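Local coordinates for E3 19 kDa protein (Human adenovirus E serotype 4, PDB 5IRO) that probably binds class I MHC heavy chains and retains them in the endoplasmic reticulum during early infection, and probably inhibits tapasin, so helping the virus evade host immunity, at residues 9-20 and 32-40. Numbering follows the deposited sequence.
Sequences PCLTFNPDKCQL and LIKCGWECQ
Cys10 and Cys18 reach across to Cys39 and Cys35, so two disulfides fasten the loop before strand 20-24 to the segment that follows strand 29-34. In Cys18-Cys35 both sulfurs stand anti to their own carbonyl carbons (chi1 -74° and -63°), and Cys18 SG meets Cys35 SG at 2.0 Å; the finer geometry of the link is doubtful. The Cys10-Cys39 bridge closes the far end of the contact; its Cys10 side is poorly ordered, and its torsions are too uncertain to interpret. Beside it Pro9 brings CB to 3.4 Å from Glu38 O, while Pro9 CB and Glu38 CB lie 4.1 Å apart. Between the bridges the loop bows away, and an inverse gamma turn centred on Pro15 leads it back toward Cys18; Thr12 OG1 donates to Pro9 O (3.0 Å) from above the carbonyl plane. Beyond Cys18 the chain enters strand 20-24. Lys34 N donates to Gln19 O in a hydrogen bond whose modelled length is short and doubtful, and the Gln19 and Lys34 side chains run alongside each other in the same direction, Gln19 CG 3.8 Å from Lys34 CB. Leu20 and Ile33 form an antiparallel non-hydrogen-bonded pair on one face of the sheet, with Leu20 CD1 4.3 Å from Ile33 CG1; Phe85 and Phe87 also touch Leu20. The two covalent sulfur links probably supply much of the hold between these segments of the ER-lumenal domain, consistent with folding in an oxidising compartment.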
loop_
_atom_site.group_PDB
_atom_site.type_symbol
_atom_site.label_atom_id
_atom_site.label_comp_id
_atom_site.label_asym_id
_atom_site.label_seq_id
_atom_site.Cartn_x
_atom_site.Cartn_y
_atom_site.Cartn_z
ATOM N N PRO D 9 24.733 5.572 -27.845
ATOM C CA PRO D 9 24.400 4.824 -26.633
ATOM C C PRO D 9 24.735 3.331 -26.657
ATOM O O PRO D 9 25.274 2.817 -25.670
ATOM C CB PRO D 9 22.880 5.011 -26.514
ATOM C CG PRO D 9 22.422 5.183 -27.919
ATOM C CD PRO D 9 23.553 5.807 -28.694
ATOM N N CYS D 10 24.460 2.655 -27.770
ATOM C CA CYS D 10 24.343 1.205 -27.747
ATOM C C CYS D 10 25.451 0.377 -28.399
ATOM O O CYS D 10 25.440 -0.851 -28.287
ATOM C CB CYS D 10 23.001 0.815 -28.376
ATOM S SG CYS D 10 21.524 1.305 -27.448
ATOM N N LEU D 11 26.410 1.017 -29.063
ATOM C CA LEU D 11 27.542 0.271 -29.607
ATOM C C LEU D 11 28.649 0.198 -28.576
ATOM O O LEU D 11 29.658 -0.479 -28.784
ATOM C CB LEU D 11 28.087 0.891 -30.902
ATOM C CG LEU D 11 28.462 2.366 -31.060
ATOM C CD1 LEU D 11 29.722 2.761 -30.292
ATOM C CD2 LEU D 11 28.635 2.686 -32.538
ATOM N N THR D 12 28.459 0.896 -27.462
ATOM C CA THR D 12 29.490 0.953 -26.441
ATOM C C THR D 12 29.511 -0.379 -25.716
ATOM O O THR D 12 28.466 -0.924 -25.363
ATOM C CB THR D 12 29.203 2.083 -25.426
ATOM O OG1 THR D 12 27.976 1.812 -24.735
ATOM C CG2 THR D 12 29.092 3.428 -26.132
ATOM N N PHE D 13 30.713 -0.900 -25.497
ATOM C CA PHE D 13 30.871 -2.177 -24.825
ATOM C C PHE D 13 30.966 -1.948 -23.318
ATOM O O PHE D 13 31.767 -2.586 -22.634
ATOM C CB PHE D 13 32.134 -2.881 -25.331
ATOM C CG PHE D 13 32.096 -3.228 -26.801
ATOM C CD1 PHE D 13 30.890 -3.410 -27.460
ATOM C CD2 PHE D 13 33.273 -3.350 -27.527
ATOM C CE1 PHE D 13 30.859 -3.718 -28.812
ATOM C CE2 PHE D 13 33.250 -3.658 -28.878
ATOM C CZ PHE D 13 32.039 -3.842 -29.521
ATOM N N ASN D 14 30.152 -1.030 -22.804
ATOM C CA ASN D 14 30.283 -0.616 -21.410
ATOM C C ASN D 14 29.286 -1.188 -20.394
ATOM O O ASN D 14 29.616 -1.294 -19.211
ATOM C CB ASN D 14 30.355 0.910 -21.304
ATOM C CG ASN D 14 31.660 1.463 -21.837
ATOM O OD1 ASN D 14 32.504 0.716 -22.334
ATOM N ND2 ASN D 14 31.830 2.773 -21.744
ATOM N N PRO D 15 28.072 -1.562 -20.838
ATOM C CA PRO D 15 27.248 -2.247 -19.836
ATOM C C PRO D 15 27.796 -3.627 -19.453
ATOM O O PRO D 15 27.367 -4.660 -19.969
ATOM C CB PRO D 15 25.889 -2.358 -20.529
ATOM C CG PRO D 15 25.836 -1.128 -21.377
ATOM C CD PRO D 15 27.238 -0.972 -21.905
ATOM N N ASP D 16 28.767 -3.599 -18.548
ATOM C CA ASP D 16 29.227 -4.760 -17.808
ATOM C C ASP D 16 28.798 -4.418 -16.398
ATOM O O ASP D 16 28.361 -5.273 -15.626
ATOM C CB ASP D 16 30.750 -4.899 -17.879
ATOM C CG ASP D 16 31.422 -4.713 -16.522
ATOM O OD1 ASP D 16 31.732 -5.727 -15.861
ATOM O OD2 ASP D 16 31.632 -3.550 -16.111
ATOM N N LYS D 17 28.922 -3.131 -16.086
ATOM C CA LYS D 17 28.506 -2.600 -14.805
ATOM C C LYS D 17 27.083 -2.083 -14.944
ATOM O O LYS D 17 26.853 -0.910 -15.242
ATOM C CB LYS D 17 29.447 -1.471 -14.361
ATOM C CG LYS D 17 29.111 -0.862 -13.008
ATOM C CD LYS D 17 29.995 0.341 -12.702
ATOM C CE LYS D 17 31.466 -0.044 -12.672
ATOM N NZ LYS D 17 32.347 1.110 -12.336
ATOM N N CYS D 18 26.133 -2.986 -14.733
ATOM C CA CYS D 18 24.729 -2.640 -14.621
ATOM C C CYS D 18 24.361 -2.623 -13.141
ATOM O O CYS D 18 24.346 -3.667 -12.486
ATOM C CB CYS D 18 23.880 -3.653 -15.385
ATOM S SG CYS D 18 23.956 -3.481 -17.171
ATOM N N GLN D 19 24.070 -1.434 -12.623
ATOM C CA GLN D 19 23.883 -1.221 -11.191
ATOM C C GLN D 19 22.746 -2.046 -10.592
ATOM O O GLN D 19 21.738 -2.304 -11.244
ATOM C CB GLN D 19 23.616 0.263 -10.918
ATOM C CG GLN D 19 22.262 0.739 -11.440
ATOM C CD GLN D 19 21.953 2.180 -11.099
ATOM O OE1 GLN D 19 22.361 3.100 -11.807
ATOM N NE2 GLN D 19 21.217 2.384 -10.012
ATOM N N LEU D 20 22.929 -2.491 -9.355
ATOM C CA LEU D 20 21.888 -3.259 -8.679
ATOM C C LEU D 20 21.675 -2.829 -7.225
ATOM O O LEU D 20 22.622 -2.472 -6.523
ATOM C CB LEU D 20 22.119 -4.773 -8.793
ATOM C CG LEU D 20 23.342 -5.487 -8.212
ATOM C CD1 LEU D 20 23.104 -6.988 -8.259
ATOM C CD2 LEU D 20 24.616 -5.139 -8.964
ATOM N N LEU D 32 17.169 -5.976 -7.370
ATOM C CA LEU D 32 16.827 -5.104 -8.486
ATOM C C LEU D 32 18.064 -4.802 -9.323
ATOM O O LEU D 32 18.853 -3.928 -8.974
ATOM C CB LEU D 32 16.234 -3.794 -7.974
ATOM C CG LEU D 32 15.749 -2.846 -9.072
ATOM C CD1 LEU D 32 14.378 -3.260 -9.584
ATOM C CD2 LEU D 32 15.750 -1.409 -8.587
ATOM N N ILE D 33 18.215 -5.508 -10.438
ATOM C CA ILE D 33 19.337 -5.284 -11.342
ATOM C C ILE D 33 18.987 -4.233 -12.389
ATOM O O ILE D 33 18.246 -4.510 -13.336
ATOM C CB ILE D 33 19.752 -6.585 -12.053
ATOM C CG1 ILE D 33 19.890 -7.721 -11.035
ATOM C CG2 ILE D 33 21.052 -6.388 -12.816
ATOM C CD1 ILE D 33 20.100 -9.087 -11.659
ATOM N N LYS D 34 19.517 -3.026 -12.214
ATOM C CA LYS D 34 19.236 -1.933 -13.139
ATOM C C LYS D 34 20.389 -1.665 -14.109
ATOM O O LYS D 34 21.480 -1.261 -13.705
ATOM C CB LYS D 34 18.898 -0.656 -12.369
ATOM C CG LYS D 34 18.482 0.506 -13.258
ATOM C CD LYS D 34 18.037 1.695 -12.425
ATOM C CE LYS D 34 17.495 2.813 -13.299
ATOM N NZ LYS D 34 17.129 4.006 -12.488
ATOM N N CYS D 35 20.135 -1.894 -15.391
ATOM C CA CYS D 35 21.070 -1.518 -16.441
ATOM C C CYS D 35 20.519 -0.329 -17.217
ATOM O O CYS D 35 19.458 0.197 -16.879
ATOM C CB CYS D 35 21.355 -2.707 -17.366
ATOM S SG CYS D 35 22.169 -4.105 -16.551
ATOM N N GLY D 36 21.228 0.087 -18.262
ATOM C CA GLY D 36 20.868 1.301 -18.974
ATOM C C GLY D 36 19.535 1.251 -19.698
ATOM O O GLY D 36 19.145 0.213 -20.233
ATOM N N TRP D 37 18.835 2.382 -19.705
ATOM C CA TRP D 37 17.567 2.520 -20.418
ATOM C C TRP D 37 17.754 3.336 -21.694
ATOM O O TRP D 37 16.786 3.784 -22.313
ATOM C CB TRP D 37 16.522 3.178 -19.517
ATOM C CG TRP D 37 15.902 2.234 -18.540
ATOM C CD1 TRP D 37 16.245 2.072 -17.229
ATOM C CD2 TRP D 37 14.826 1.324 -18.790
ATOM N NE1 TRP D 37 15.451 1.112 -16.649
ATOM C CE2 TRP D 37 14.571 0.638 -17.587
ATOM C CE3 TRP D 37 14.053 1.021 -19.915
ATOM C CZ2 TRP D 37 13.575 -0.332 -17.476
ATOM C CZ3 TRP D 37 13.068 0.058 -19.804
ATOM C CH2 TRP D 37 12.837 -0.606 -18.594
ATOM N N GLU D 38 19.012 3.516 -22.080
ATOM C CA GLU D 38 19.368 4.276 -23.269
ATOM C C GLU D 38 19.575 3.312 -24.430
ATOM O O GLU D 38 19.827 3.722 -25.564
ATOM C CB GLU D 38 20.644 5.082 -23.020
ATOM C CG GLU D 38 20.651 5.842 -21.700
ATOM C CD GLU D 38 21.253 5.029 -20.569
ATOM O OE1 GLU D 38 21.666 3.878 -20.822
ATOM O OE2 GLU D 38 21.311 5.536 -19.429
ATOM N N CYS D 39 19.458 2.024 -24.127
ATOM C CA CYS D 39 19.695 0.961 -25.092
ATOM C C CYS D 39 18.525 -0.020 -25.084
ATOM O O CYS D 39 18.017 -0.374 -24.020
ATOM C CB CYS D 39 20.990 0.217 -24.744
ATOM S SG CYS D 39 22.380 0.372 -25.880
ATOM N N GLN D 40 18.086 -0.443 -26.266
ATOM C CA GLN D 40 17.103 -1.517 -26.368
ATOM C C GLN D 40 17.900 -2.785 -26.670
ATOM O O GLN D 40 19.083 -2.699 -27.002
ATOM C CB GLN D 40 16.090 -1.188 -27.479
ATOM C CG GLN D 40 15.226 -2.346 -27.985
ATOM C CD GLN D 40 14.376 -2.976 -26.894
ATOM O OE1 GLN D 40 14.769 -3.970 -26.283
ATOM N NE2 GLN D 40 13.201 -2.407 -26.653
#